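Local coordinates for protein alpha-(N-acetylaminomethylene)succinic acid hydrolase (Mesorhizobium loti, PDB 3KXP) that catalyses the last step of vitamin B6 degradation, hydrolysing (E)-2-(acetamidomethylene)succinate to succinic semialdehyde, acetate, ammonia and carbon dioxide, at residues Asn61-Gly66 with Thr78-Val83; Ser92-Thr97 with Ala307-Ile312; Asp122-Leu127 with Val149-Lys154. All blocks are in the same frame, centred on the assembly; numbering follows the deposited sequence.

Contact 1 (Asn61-Gly66 with Thr78-Val83)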
ATOM      1  N   ASN A  61      -8.457 -29.219  -4.249  1.00 25.67           N
ATOM      2  CA  ASN A  61      -8.579 -29.030  -5.691  1.00 25.27           C
ATOM      3  C   ASN A  61      -8.038 -27.636  -6.019  1.00 26.85           C
ATOM      4  O   ASN A  61      -8.296 -26.682  -5.283  1.00 26.85           O
ATOM      5  CB  ASN A  61     -10.042 -29.123  -6.129  1.00 22.53           C
ATOM      6  CG  ASN A  61     -10.205 -28.980  -7.631  1.00 22.85           C
ATOM      7  OD1 ASN A  61      -9.640 -29.756  -8.393  1.00 20.99           O
ATOM      8  ND2 ASN A  61     -10.978 -27.980  -8.063  1.00 19.44           N
ATOM      9  N   VAL A  62      -7.283 -27.517  -7.106  1.00 28.21           N
ATOM     10  CA  VAL A  62      -6.726 -26.225  -7.490  1.00 30.07           C
ATOM     11  C   VAL A  62      -6.811 -26.007  -8.997  1.00 31.10           C
ATOM     12  O   VAL A  62      -7.009 -26.954  -9.756  1.00 32.52           O
ATOM     13  CB  VAL A  62      -5.244 -26.093  -7.036  1.00 30.66           C
ATOM     14  CG1 VAL A  62      -5.136 -26.326  -5.536  1.00 28.63           C
ATOM     15  CG2 VAL A  62      -4.369 -27.083  -7.784  1.00 30.09           C
ATOM     16  N   ARG A  63      -6.684 -24.747  -9.408  1.00 31.27           N
ATOM     17  CA  ARG A  63      -6.726 -24.346 -10.814  1.00 32.34           C
ATOM     18  C   ARG A  63      -5.421 -23.604 -11.075  1.00 33.03           C
ATOM     19  O   ARG A  63      -5.163 -22.574 -10.451  1.00 33.58           O
ATOM     20  CB  ARG A  63      -7.906 -23.405 -11.065  1.00 31.32           C
ATOM     21  CG  ARG A  63      -9.260 -24.005 -10.751  1.00 32.02           C
ATOM     22  CD  ARG A  63     -10.366 -22.959 -10.818  1.00 28.73           C
ATOM     23  NE  ARG A  63     -11.686 -23.541 -10.585  1.00 29.76           N
ATOM     24  CZ  ARG A  63     -12.494 -23.991 -11.545  1.00 32.01           C
ATOM     25  NH1 ARG A  63     -12.119 -23.924 -12.819  1.00 27.58           N
ATOM     26  NH2 ARG A  63     -13.681 -24.509 -11.230  1.00 31.63           N
ATOM     27  N   GLU A  64      -4.607 -24.114 -11.992  1.00 33.17           N
ATOM     28  CA  GLU A  64      -3.319 -23.496 -12.272  1.00 36.38           C
ATOM     29  C   GLU A  64      -3.171 -22.930 -13.670  1.00 35.87           C
ATOM     30  O   GLU A  64      -3.815 -23.386 -14.612  1.00 36.05           O
ATOM     31  CB  GLU A  64      -2.189 -24.505 -12.081  1.00 39.46           C
ATOM     32  CG  GLU A  64      -2.223 -25.304 -10.797  1.00 46.69           C
ATOM     33  CD  GLU A  64      -1.145 -26.385 -10.783  1.00 50.85           C
ATOM     34  OE1 GLU A  64       0.049 -26.031 -10.930  1.00 52.22           O
ATOM     35  OE2 GLU A  64      -1.492 -27.583 -10.635  1.00 52.24           O
ATOM     36  N   LYS A  65      -2.275 -21.955 -13.790  1.00 35.12           N
ATOM     37  CA  LYS A  65      -1.973 -21.317 -15.061  1.00 33.86           C
ATOM     38  C   LYS A  65      -0.808 -20.344 -14.926  1.00 33.74           C
ATOM     39  O   LYS A  65      -0.608 -19.738 -13.876  1.00 33.04           O
ATOM     40  CB  LYS A  65      -3.198 -20.584 -15.607  1.00 33.34           C
ATOM     41  CG  LYS A  65      -2.950 -19.932 -16.957  1.00 35.67           C
ATOM     42  CD  LYS A  65      -4.205 -19.319 -17.540  1.00 35.61           C
ATOM     43  CE  LYS A  65      -3.887 -18.654 -18.862  1.00 36.67           C
ATOM     44  NZ  LYS A  65      -3.159 -19.599 -19.747  1.00 38.73           N
ATOM     45  N   GLY A  66      -0.033 -20.211 -15.996  1.00 34.21           N
ATOM     46  CA  GLY A  66       1.098 -19.303 -15.994  1.00 34.21           C
ATOM     47  C   GLY A  66       2.390 -19.855 -15.418  1.00 34.76           C
ATOM     48  O   GLY A  66       2.501 -21.036 -15.089  1.00 34.86           O
ATOM     49  N   THR A  78     -18.604 -20.439   1.182  1.00 20.24           N
ATOM     50  CA  THR A  78     -19.581 -21.020   0.234  1.00 20.75           C
ATOM     51  C   THR A  78     -19.189 -20.866  -1.230  1.00 20.98           C
ATOM     52  O   THR A  78     -19.799 -21.474  -2.103  1.00 22.50           O
ATOM     53  CB  THR A  78     -21.029 -20.457   0.387  1.00 21.58           C
ATOM     54  OG1 THR A  78     -21.119 -19.160  -0.211  1.00 25.05           O
ATOM     55  CG2 THR A  78     -21.428 -20.379   1.844  1.00 21.04           C
ATOM     56  N   SER A  79     -18.162 -20.067  -1.498  1.00 22.17           N
ATOM     57  CA  SER A  79     -17.699 -19.838  -2.866  1.00 21.91           C
ATOM     58  C   SER A  79     -16.699 -20.934  -3.279  1.00 22.87           C
ATOM     59  O   SER A  79     -16.605 -21.971  -2.622  1.00 23.77           O
ATOM     60  CB  SER A  79     -17.048 -18.448  -2.937  1.00 23.58           C
ATOM     61  OG  SER A  79     -16.766 -18.051  -4.262  1.00 26.33           O
ATOM     62  N   ASN A  80     -15.960 -20.707  -4.363  1.00 22.81           N
ATOM     63  CA  ASN A  80     -14.968 -21.669  -4.845  1.00 21.77           C
ATOM     64  C   ASN A  80     -13.949 -21.002  -5.788  1.00 21.55           C
ATOM     65  O   ASN A  80     -14.176 -19.906  -6.293  1.00 19.67           O
ATOM     66  CB  ASN A  80     -15.668 -22.851  -5.543  1.00 22.43           C
ATOM     67  CG  ASN A  80     -16.096 -22.530  -6.960  1.00 20.07           C
ATOM     68  OD1 ASN A  80     -15.326 -22.706  -7.898  1.00 24.17           O
ATOM     69  ND2 ASN A  80     -17.321 -22.043  -7.121  1.00 15.73           N
ATOM     70  N   SER A  81     -12.835 -21.690  -6.023  1.00 22.86           N
ATOM     71  CA  SER A  81     -11.728 -21.191  -6.849  1.00 23.58           C
ATOM     72  C   SER A  81     -12.009 -20.522  -8.196  1.00 24.06           C
ATOM     73  O   SER A  81     -11.262 -19.634  -8.602  1.00 24.31           O
ATOM     74  CB  SER A  81     -10.710 -22.311  -7.076  1.00 22.70           C
ATOM     75  OG  SER A  81     -11.275 -23.381  -7.813  1.00 24.63           O
ATOM     76  N   ALA A  82     -13.067 -20.929  -8.887  1.00 23.08           N
ATOM     77  CA  ALA A  82     -13.364 -20.357 -10.202  1.00 24.53           C
ATOM     78  C   ALA A  82     -13.594 -18.847 -10.271  1.00 25.09           C
ATOM     79  O   ALA A  82     -13.309 -18.229 -11.296  1.00 27.09           O
ATOM     80  CB  ALA A  82     -14.556 -21.077 -10.823  1.00 25.47           C
ATOM     81  N   VAL A  83     -14.106 -18.248  -9.203  1.00 23.64           N
ATOM     82  CA  VAL A  83     -14.374 -16.817  -9.221  1.00 23.44           C
ATOM     83  C   VAL A  83     -13.123 -15.982  -9.494  1.00 24.26           C
ATOM     84  O   VAL A  83     -13.222 -14.800  -9.825  1.00 24.15           O
ATOM     85  CB  VAL A  83     -15.005 -16.344  -7.893  1.00 23.55           C
ATOM     86  CG1 VAL A  83     -16.218 -17.210  -7.564  1.00 23.51           C
ATOM     87  CG2 VAL A  83     -13.973 -16.400  -6.763  1.00 23.88           C
TER
HETATM   88  O   HOH W   1     -13.958 -24.997  -8.033  1.00 32.48           O
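The Asx turn formed by Asn80, Ser81 and Ala82 receives the guanidinium group of Arg63. Within the turn, Ala82 N donates to Asn80 OD1 over 3.0 Å, approaching from above the carbonyl plane, 50° out of it. Arg63 NE donates to Ser81 OG at 2.8 Å; the oxygen lies practically in the guanidinium plane, although the bond is bent to 138° at the hydrogen. One face of the same group carries Ala82 CB, 3.6 Å from Arg63 CZ and displaced toward the rim. CG of the arginine stands anti to the carbonyl carbon (chi1 -60°) and the chain runs extended to NE, so that it reaches from strand to turn, and its CD lies alongside Ser81 CB.

Strand 59-65 is a member of the mixed sheet of the alpha/beta hydrolase fold, and the turn lies in the loop that follows strand 70-74, just as a short 3-10 segment begins. A water couples the two: Arg63 NH2 donates to it at 3.2 Å, and it donates in turn to Asn80 OD1 at 2.7 Å. That oxygen therefore accepts both from the water and from the backbone of its own turn, while Asn80 ND2 is bound to Ser218. Ser81 OG is also held by Asp101, and Arg63 NH1 by a salt bridge to Glu85.

Contact 2 (Ser92-Thr97 with Ala307-Ile312); sequences SDRFTT and AITNFI
Thr309 is where the C-terminal helix 301-313 first meets the loop leading into strand 96-100: its methyl CG2 touches Arg94 NH1 at 4.1 Å, near the guanidinium plane, the two side chains crossing at about a right angle. The hydroxyl takes no part in this. With chi1 at 57°, OG1 is tucked between the backbone N and the carbonyl carbon, where it bonds back to Lys306 O one turn earlier, so the methyl is the branch left to meet the arginine.

The next two residues serve other neighbours. Asn310 ND2 is bound to Asp283 of the second subunit, while Phe311 packs on Ser161 and Val163 of strand 159-165, placing this helix between the sheet and the dimer partner.

Ile312 returns to the contact. Its CG1 stands between the backbone N and the carbonyl carbon, and chi2 of -179° stretches the chain so that CD1 leads. That methyl comes to 3.4 Å from Phe95 CZ, a snug apolar touch, and to 3.8 Å from Phe95 CE1; the two side chains point at each other from opposite directions, and Met71 of strand 70-74 is a neighbour of both. The Phe95 ring serves its own segment too, since its CE1 lies 3.6 Å above one face of the Arg94 guanidinium, toward the rim.

Across these two segments the chemistry is therefore van der Waals packing, hydrocarbon against ring and methyl against guanidinium. The polar link lies just beyond, in the salt bridge from Arg94 NH2 to Asp313, so the arginine's charge is answered by the same helix whose methyl groups pack here.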
ATOM      1  N   SER A  92      -1.155 -14.063 -15.124  1.00 41.03           N
ATOM      2  CA  SER A  92      -0.534 -15.326 -15.538  1.00 43.22           C
ATOM      3  C   SER A  92       0.797 -15.239 -16.274  1.00 43.25           C
ATOM      4  O   SER A  92       1.654 -16.110 -16.118  1.00 42.25           O
ATOM      5  CB  SER A  92      -1.512 -16.129 -16.394  1.00 44.68           C
ATOM      6  OG  SER A  92      -2.581 -16.612 -15.606  1.00 50.86           O
ATOM      7  N   ASP A  93       0.965 -14.201 -17.085  1.00 42.97           N
ATOM      8  CA  ASP A  93       2.202 -14.035 -17.827  1.00 43.40           C
ATOM      9  C   ASP A  93       3.411 -13.740 -16.939  1.00 42.29           C
ATOM     10  O   ASP A  93       4.544 -13.972 -17.351  1.00 43.43           O
ATOM     11  CB  ASP A  93       2.040 -12.932 -18.878  1.00 45.89           C
ATOM     12  CG  ASP A  93       1.094 -11.825 -18.432  1.00 51.50           C
ATOM     13  OD1 ASP A  93       1.366 -11.158 -17.408  1.00 51.91           O
ATOM     14  OD2 ASP A  93       0.067 -11.622 -19.118  1.00 55.95           O
ATOM     15  N   ARG A  94       3.172 -13.264 -15.717  1.00 40.14           N
ATOM     16  CA  ARG A  94       4.260 -12.916 -14.796  1.00 37.86           C
ATOM     17  C   ARG A  94       4.310 -13.779 -13.538  1.00 35.92           C
ATOM     18  O   ARG A  94       5.341 -13.837 -12.864  1.00 36.60           O
ATOM     19  CB  ARG A  94       4.135 -11.452 -14.369  1.00 38.50           C
ATOM     20  CG  ARG A  94       3.996 -10.457 -15.514  1.00 39.70           C
ATOM     21  CD  ARG A  94       3.286  -9.196 -15.030  1.00 39.79           C
ATOM     22  NE  ARG A  94       3.907  -8.691 -13.811  1.00 41.26           N
ATOM     23  CZ  ARG A  94       3.350  -7.819 -12.979  1.00 39.11           C
ATOM     24  NH1 ARG A  94       2.141  -7.329 -13.213  1.00 37.60           N
ATOM     25  NH2 ARG A  94       4.007  -7.455 -11.894  1.00 40.29           N
ATOM     26  N   PHE A  95       3.195 -14.419 -13.199  1.00 31.81           N
ATOM     27  CA  PHE A  95       3.161 -15.273 -12.016  1.00 29.73           C
ATOM     28  C   PHE A  95       2.470 -16.603 -12.296  1.00 28.93           C
ATOM     29  O   PHE A  95       1.685 -16.732 -13.240  1.00 25.39           O
ATOM     30  CB  PHE A  95       2.391 -14.624 -10.850  1.00 29.59           C
ATOM     31  CG  PHE A  95       2.849 -13.242 -10.483  1.00 27.97           C
ATOM     32  CD1 PHE A  95       2.359 -12.130 -11.163  1.00 25.44           C
ATOM     33  CD2 PHE A  95       3.734 -13.047  -9.430  1.00 26.17           C
ATOM     34  CE1 PHE A  95       2.741 -10.848 -10.798  1.00 24.47           C
ATOM     35  CE2 PHE A  95       4.125 -11.765  -9.057  1.00 26.22           C
ATOM     36  CZ  PHE A  95       3.627 -10.664  -9.741  1.00 24.82           C
ATOM     37  N   THR A  96       2.785 -17.587 -11.457  1.00 28.24           N
ATOM     38  CA  THR A  96       2.146 -18.894 -11.526  1.00 28.04           C
ATOM     39  C   THR A  96       0.931 -18.691 -10.616  1.00 27.12           C
ATOM     40  O   THR A  96       1.042 -18.747  -9.387  1.00 27.59           O
ATOM     41  CB  THR A  96       3.045 -20.011 -10.932  1.00 28.49           C
ATOM     42  OG1 THR A  96       4.220 -20.171 -11.743  1.00 31.94           O
ATOM     43  CG2 THR A  96       2.288 -21.333 -10.882  1.00 27.69           C
ATOM     44  N   THR A  97      -0.215 -18.413 -11.226  1.00 26.78           N
ATOM     45  CA  THR A  97      -1.446 -18.178 -10.485  1.00 26.47           C
ATOM     46  C   THR A  97      -2.213 -19.466 -10.220  1.00 28.20           C
ATOM     47  O   THR A  97      -2.559 -20.204 -11.147  1.00 29.81           O
ATOM     48  CB  THR A  97      -2.374 -17.218 -11.252  1.00 26.48           C
ATOM     49  OG1 THR A  97      -2.783 -17.829 -12.483  1.00 25.30           O
ATOM     50  CG2 THR A  97      -1.654 -15.914 -11.560  1.00 25.47           C
ATOM     51  N   ALA A 307      -4.811  -2.214  -7.806  1.00 24.88           N
ATOM     52  CA  ALA A 307      -4.395  -2.151  -6.416  1.00 21.94           C
ATOM     53  C   ALA A 307      -3.391  -3.253  -6.135  1.00 22.99           C
ATOM     54  O   ALA A 307      -2.448  -3.059  -5.372  1.00 23.72           O
ATOM     55  CB  ALA A 307      -5.593  -2.300  -5.510  1.00 20.95           C
ATOM     56  N   ILE A 308      -3.592  -4.414  -6.748  1.00 22.89           N
ATOM     57  CA  ILE A 308      -2.675  -5.532  -6.546  1.00 24.12           C
ATOM     58  C   ILE A 308      -1.338  -5.280  -7.248  1.00 24.29           C
ATOM     59  O   ILE A 308      -0.272  -5.535  -6.684  1.00 26.13           O
ATOM     60  CB  ILE A 308      -3.279  -6.852  -7.057  1.00 24.22           C
ATOM     61  CG1 ILE A 308      -4.471  -7.241  -6.182  1.00 25.66           C
ATOM     62  CG2 ILE A 308      -2.224  -7.945  -7.041  1.00 24.61           C
ATOM     63  CD1 ILE A 308      -5.228  -8.453  -6.670  1.00 27.27           C
ATOM     64  N   THR A 309      -1.391  -4.765  -8.470  1.00 24.37           N
ATOM     65  CA  THR A 309      -0.165  -4.493  -9.207  1.00 26.23           C
ATOM     66  C   THR A 309       0.592  -3.332  -8.571  1.00 26.06           C
ATOM     67  O   THR A 309       1.813  -3.310  -8.603  1.00 29.35           O
ATOM     68  CB  THR A 309      -0.442  -4.195 -10.704  1.00 24.55           C
ATOM     69  OG1 THR A 309      -1.353  -3.095 -10.825  1.00 25.43           O
ATOM     70  CG2 THR A 309      -1.052  -5.420 -11.386  1.00 23.95           C
ATOM     71  N   ASN A 310      -0.112  -2.374  -7.978  1.00 26.12           N
ATOM     72  CA  ASN A 310       0.587  -1.263  -7.327  1.00 27.87           C
ATOM     73  C   ASN A 310       1.342  -1.811  -6.119  1.00 28.68           C
ATOM     74  O   ASN A 310       2.465  -1.397  -5.825  1.00 30.29           O
ATOM     75  CB  ASN A 310      -0.387  -0.183  -6.848  1.00 25.49           C
ATOM     76  CG  ASN A 310      -0.896   0.699  -7.977  1.00 28.38           C
ATOM     77  OD1 ASN A 310      -0.199   0.923  -8.972  1.00 26.47           O
ATOM     78  ND2 ASN A 310      -2.109   1.224  -7.814  1.00 23.58           N
ATOM     79  N   PHE A 311       0.709  -2.762  -5.440  1.00 29.05           N
ATOM     80  CA  PHE A 311       1.258  -3.389  -4.241  1.00 28.59           C
ATOM     81  C   PHE A 311       2.519  -4.205  -4.485  1.00 29.19           C
ATOM     82  O   PHE A 311       3.591  -3.860  -3.994  1.00 29.96           O
ATOM     83  CB  PHE A 311       0.202  -4.296  -3.606  1.00 26.80           C
ATOM     84  CG  PHE A 311       0.587  -4.830  -2.254  1.00 24.16           C
ATOM     85  CD1 PHE A 311       0.352  -6.161  -1.929  1.00 22.60           C
ATOM     86  CD2 PHE A 311       1.148  -3.993  -1.292  1.00 22.54           C
ATOM     87  CE1 PHE A 311       0.666  -6.654  -0.664  1.00 24.49           C
ATOM     88  CE2 PHE A 311       1.466  -4.469  -0.026  1.00 22.46           C
ATOM     89  CZ  PHE A 311       1.225  -5.803   0.295  1.00 24.01           C
ATOM     90  N   ILE A 312       2.386  -5.286  -5.247  1.00 29.30           N
ATOM     91  CA  ILE A 312       3.511  -6.176  -5.519  1.00 31.62           C
ATOM     92  C   ILE A 312       4.615  -5.645  -6.448  1.00 31.37           C
ATOM     93  O   ILE A 312       5.753  -6.113  -6.376  1.00 32.05           O
ATOM     94  CB  ILE A 312       2.999  -7.533  -6.066  1.00 31.39           C
ATOM     95  CG1 ILE A 312       2.178  -7.303  -7.333  1.00 32.45           C
ATOM     96  CG2 ILE A 312       2.136  -8.228  -5.008  1.00 31.49           C
ATOM     97  CD1 ILE A 312       1.619  -8.556  -7.946  1.00 32.39           C
TER

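Contact 3 (Asp122-Leu127 with Val149-Lys154); sequences DDIAGL and VTAAAK
The carboxylate of Asp122 is the flat group that meets the other helix, and it does so through one oxygen: Lys154 NZ donates to OD1 at 2.9 Å, on the syn lone pair, the one turned toward OD2. OD2 stands farther off, 3.8 Å from Lys154 NZ, so this is a one-oxygen salt bridge. The lysine gets there by being fully stretched: CG is anti to the backbone N (chi1 -171°) and every later torsion is near 180°, so that the ammonium group crosses the groove between the helices and meets the aspartate obliquely. Asp122 OD1 also accepts from Tyr155 OH. With an alanine in place of Asp122, Lys154 NZ would probably lose its charged mate and be freer to swing, and Tyr155 OH would be left without this acceptor.

Deeper in, the contact turns apolar. Ala151 CB lies 4.1 Å from Ile124 CD1 and as far from Ile124 CG2 and CB, so the methyl rests against the whole flank of the isoleucine. The small alanine lets the backbones come close, with Ile124 CA and Ala151 CA 6.8 Å apart.

Helix 143-154 is the helix that follows the probable nucleophile Ser142 in the alpha/beta hydrolase fold. It rests on strand 159-165 through Val149 and Ala152, while the adjacent helix 117-131 lies over strand 70-74, with Ile124 on Phe74 and Leu127 on Leu72.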
ATOM      1  N   ASP A 122      -3.146 -23.916   8.268  1.00 28.19           N
ATOM      2  CA  ASP A 122      -2.213 -25.018   8.101  1.00 28.92           C
ATOM      3  C   ASP A 122      -2.358 -25.607   6.700  1.00 28.73           C
ATOM      4  O   ASP A 122      -1.376 -26.084   6.119  1.00 30.59           O
ATOM      5  CB  ASP A 122      -2.442 -26.102   9.163  1.00 31.78           C
ATOM      6  CG  ASP A 122      -2.123 -25.619  10.577  1.00 35.05           C
ATOM      7  OD1 ASP A 122      -1.296 -24.691  10.726  1.00 34.66           O
ATOM      8  OD2 ASP A 122      -2.689 -26.175  11.542  1.00 36.83           O
ATOM      9  N   ASP A 123      -3.572 -25.572   6.148  1.00 25.65           N
ATOM     10  CA  ASP A 123      -3.785 -26.090   4.797  1.00 25.30           C
ATOM     11  C   ASP A 123      -2.936 -25.314   3.806  1.00 23.87           C
ATOM     12  O   ASP A 123      -2.385 -25.887   2.870  1.00 23.17           O
ATOM     13  CB  ASP A 123      -5.249 -25.962   4.373  1.00 27.36           C
ATOM     14  CG  ASP A 123      -6.123 -27.054   4.941  1.00 28.25           C
ATOM     15  OD1 ASP A 123      -7.359 -26.920   4.841  1.00 31.71           O
ATOM     16  OD2 ASP A 123      -5.583 -28.043   5.481  1.00 28.02           O
ATOM     17  N   ILE A 124      -2.842 -24.003   4.017  1.00 24.11           N
ATOM     18  CA  ILE A 124      -2.073 -23.127   3.135  1.00 23.84           C
ATOM     19  C   ILE A 124      -0.578 -23.431   3.200  1.00 23.13           C
ATOM     20  O   ILE A 124       0.086 -23.522   2.173  1.00 22.18           O
ATOM     21  CB  ILE A 124      -2.336 -21.631   3.485  1.00 24.03           C
ATOM     22  CG1 ILE A 124      -3.825 -21.329   3.278  1.00 24.37           C
ATOM     23  CG2 ILE A 124      -1.464 -20.710   2.621  1.00 19.53           C
ATOM     24  CD1 ILE A 124      -4.229 -19.903   3.567  1.00 24.40           C
ATOM     25  N   ALA A 125      -0.053 -23.585   4.409  1.00 23.84           N
ATOM     26  CA  ALA A 125       1.359 -23.906   4.582  1.00 24.70           C
ATOM     27  C   ALA A 125       1.636 -25.239   3.888  1.00 26.64           C
ATOM     28  O   ALA A 125       2.586 -25.367   3.109  1.00 26.24           O
ATOM     29  CB  ALA A 125       1.686 -24.013   6.058  1.00 25.31           C
ATOM     30  N   GLY A 126       0.792 -26.230   4.172  1.00 28.05           N
ATOM     31  CA  GLY A 126       0.956 -27.536   3.566  1.00 26.70           C
ATOM     32  C   GLY A 126       1.022 -27.455   2.054  1.00 26.96           C
ATOM     33  O   GLY A 126       1.877 -28.074   1.429  1.00 29.83           O
ATOM     34  N   LEU A 127       0.126 -26.672   1.465  1.00 27.32           N
ATOM     35  CA  LEU A 127       0.058 -26.518   0.017  1.00 26.56           C
ATOM     36  C   LEU A 127       1.280 -25.787  -0.548  1.00 29.01           C
ATOM     37  O   LEU A 127       1.791 -26.137  -1.617  1.00 28.78           O
ATOM     38  CB  LEU A 127      -1.243 -25.789  -0.343  1.00 25.03           C
ATOM     39  CG  LEU A 127      -1.695 -25.644  -1.796  1.00 24.08           C
ATOM     40  CD1 LEU A 127      -0.894 -24.558  -2.448  1.00 29.61           C
ATOM     41  CD2 LEU A 127      -1.558 -26.960  -2.543  1.00 25.29           C
ATOM     42  N   VAL A 149      -3.927 -14.080   6.171  1.00 23.29           N
ATOM     43  CA  VAL A 149      -3.222 -13.296   7.178  1.00 22.71           C
ATOM     44  C   VAL A 149      -2.812 -14.183   8.357  1.00 25.17           C
ATOM     45  O   VAL A 149      -1.734 -14.000   8.929  1.00 25.30           O
ATOM     46  CB  VAL A 149      -4.080 -12.116   7.667  1.00 20.89           C
ATOM     47  CG1 VAL A 149      -3.327 -11.323   8.736  1.00 17.49           C
ATOM     48  CG2 VAL A 149      -4.433 -11.212   6.484  1.00 19.47           C
ATOM     49  N   THR A 150      -3.662 -15.149   8.714  1.00 25.69           N
ATOM     50  CA  THR A 150      -3.343 -16.069   9.807  1.00 25.65           C
ATOM     51  C   THR A 150      -2.128 -16.908   9.387  1.00 25.92           C
ATOM     52  O   THR A 150      -1.200 -17.114  10.164  1.00 25.07           O
ATOM     53  CB  THR A 150      -4.525 -17.013  10.119  1.00 25.76           C
ATOM     54  OG1 THR A 150      -5.664 -16.239  10.513  1.00 27.29           O
ATOM     55  CG2 THR A 150      -4.167 -17.971  11.254  1.00 23.31           C
ATOM     56  N   ALA A 151      -2.134 -17.363   8.139  1.00 25.43           N
ATOM     57  CA  ALA A 151      -1.044 -18.166   7.603  1.00 25.72           C
ATOM     58  C   ALA A 151       0.275 -17.392   7.592  1.00 25.29           C
ATOM     59  O   ALA A 151       1.306 -17.901   8.031  1.00 23.80           O
ATOM     60  CB  ALA A 151      -1.388 -18.631   6.187  1.00 23.94           C
ATOM     61  N   ALA A 152       0.230 -16.168   7.080  1.00 24.59           N
ATOM     62  CA  ALA A 152       1.410 -15.314   6.996  1.00 25.96           C
ATOM     63  C   ALA A 152       2.043 -15.053   8.363  1.00 26.78           C
ATOM     64  O   ALA A 152       3.266 -15.004   8.498  1.00 27.88           O
ATOM     65  CB  ALA A 152       1.038 -13.989   6.337  1.00 25.07           C
ATOM     66  N   ALA A 153       1.202 -14.882   9.373  1.00 26.85           N
ATOM     67  CA  ALA A 153       1.680 -14.618  10.719  1.00 29.13           C
ATOM     68  C   ALA A 153       2.256 -15.870  11.374  1.00 29.93           C
ATOM     69  O   ALA A 153       3.118 -15.781  12.250  1.00 31.12           O
ATOM     70  CB  ALA A 153       0.541 -14.059  11.571  1.00 27.22           C
ATOM     71  N   LYS A 154       1.780 -17.036  10.957  1.00 31.43           N
ATOM     72  CA  LYS A 154       2.262 -18.282  11.537  1.00 32.07           C
ATOM     73  C   LYS A 154       3.394 -18.900  10.719  1.00 30.42           C
ATOM     74  O   LYS A 154       4.222 -19.621  11.258  1.00 31.42           O
ATOM     75  CB  LYS A 154       1.107 -19.275  11.686  1.00 32.28           C
ATOM     76  CG  LYS A 154       1.468 -20.525  12.474  1.00 36.92           C
ATOM     77  CD  LYS A 154       0.277 -21.469  12.618  1.00 38.10           C
ATOM     78  CE  LYS A 154       0.691 -22.789  13.267  1.00 40.60           C
ATOM     79  NZ  LYS A 154      -0.441 -23.774  13.361  1.00 40.50           N
TER

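In the fold
All three contacts are built round the one mixed sheet. Contacts 1 and 2 have centres 16 Å apart and touch directly, because strands 59-65 and 96-100 are neighbours: Lys65 O lies 3.0 Å from Thr97 N, a probable hydrogen bond. Contact 3 touches neither; its nearest atoms are about 5 Å from contact 1 and about 9 Å from contact 2, inside whose long chain loop it is nested. Toward the probable catalytic centre, the side chains of Asn80 in contact 1 and Ile124 in contact 3 lie about 10 and 9 Å from that of the chloride-binding Leu143. Contact 2 lies away from the chloride site and the probable catalytic residues, its helix facing the second subunit.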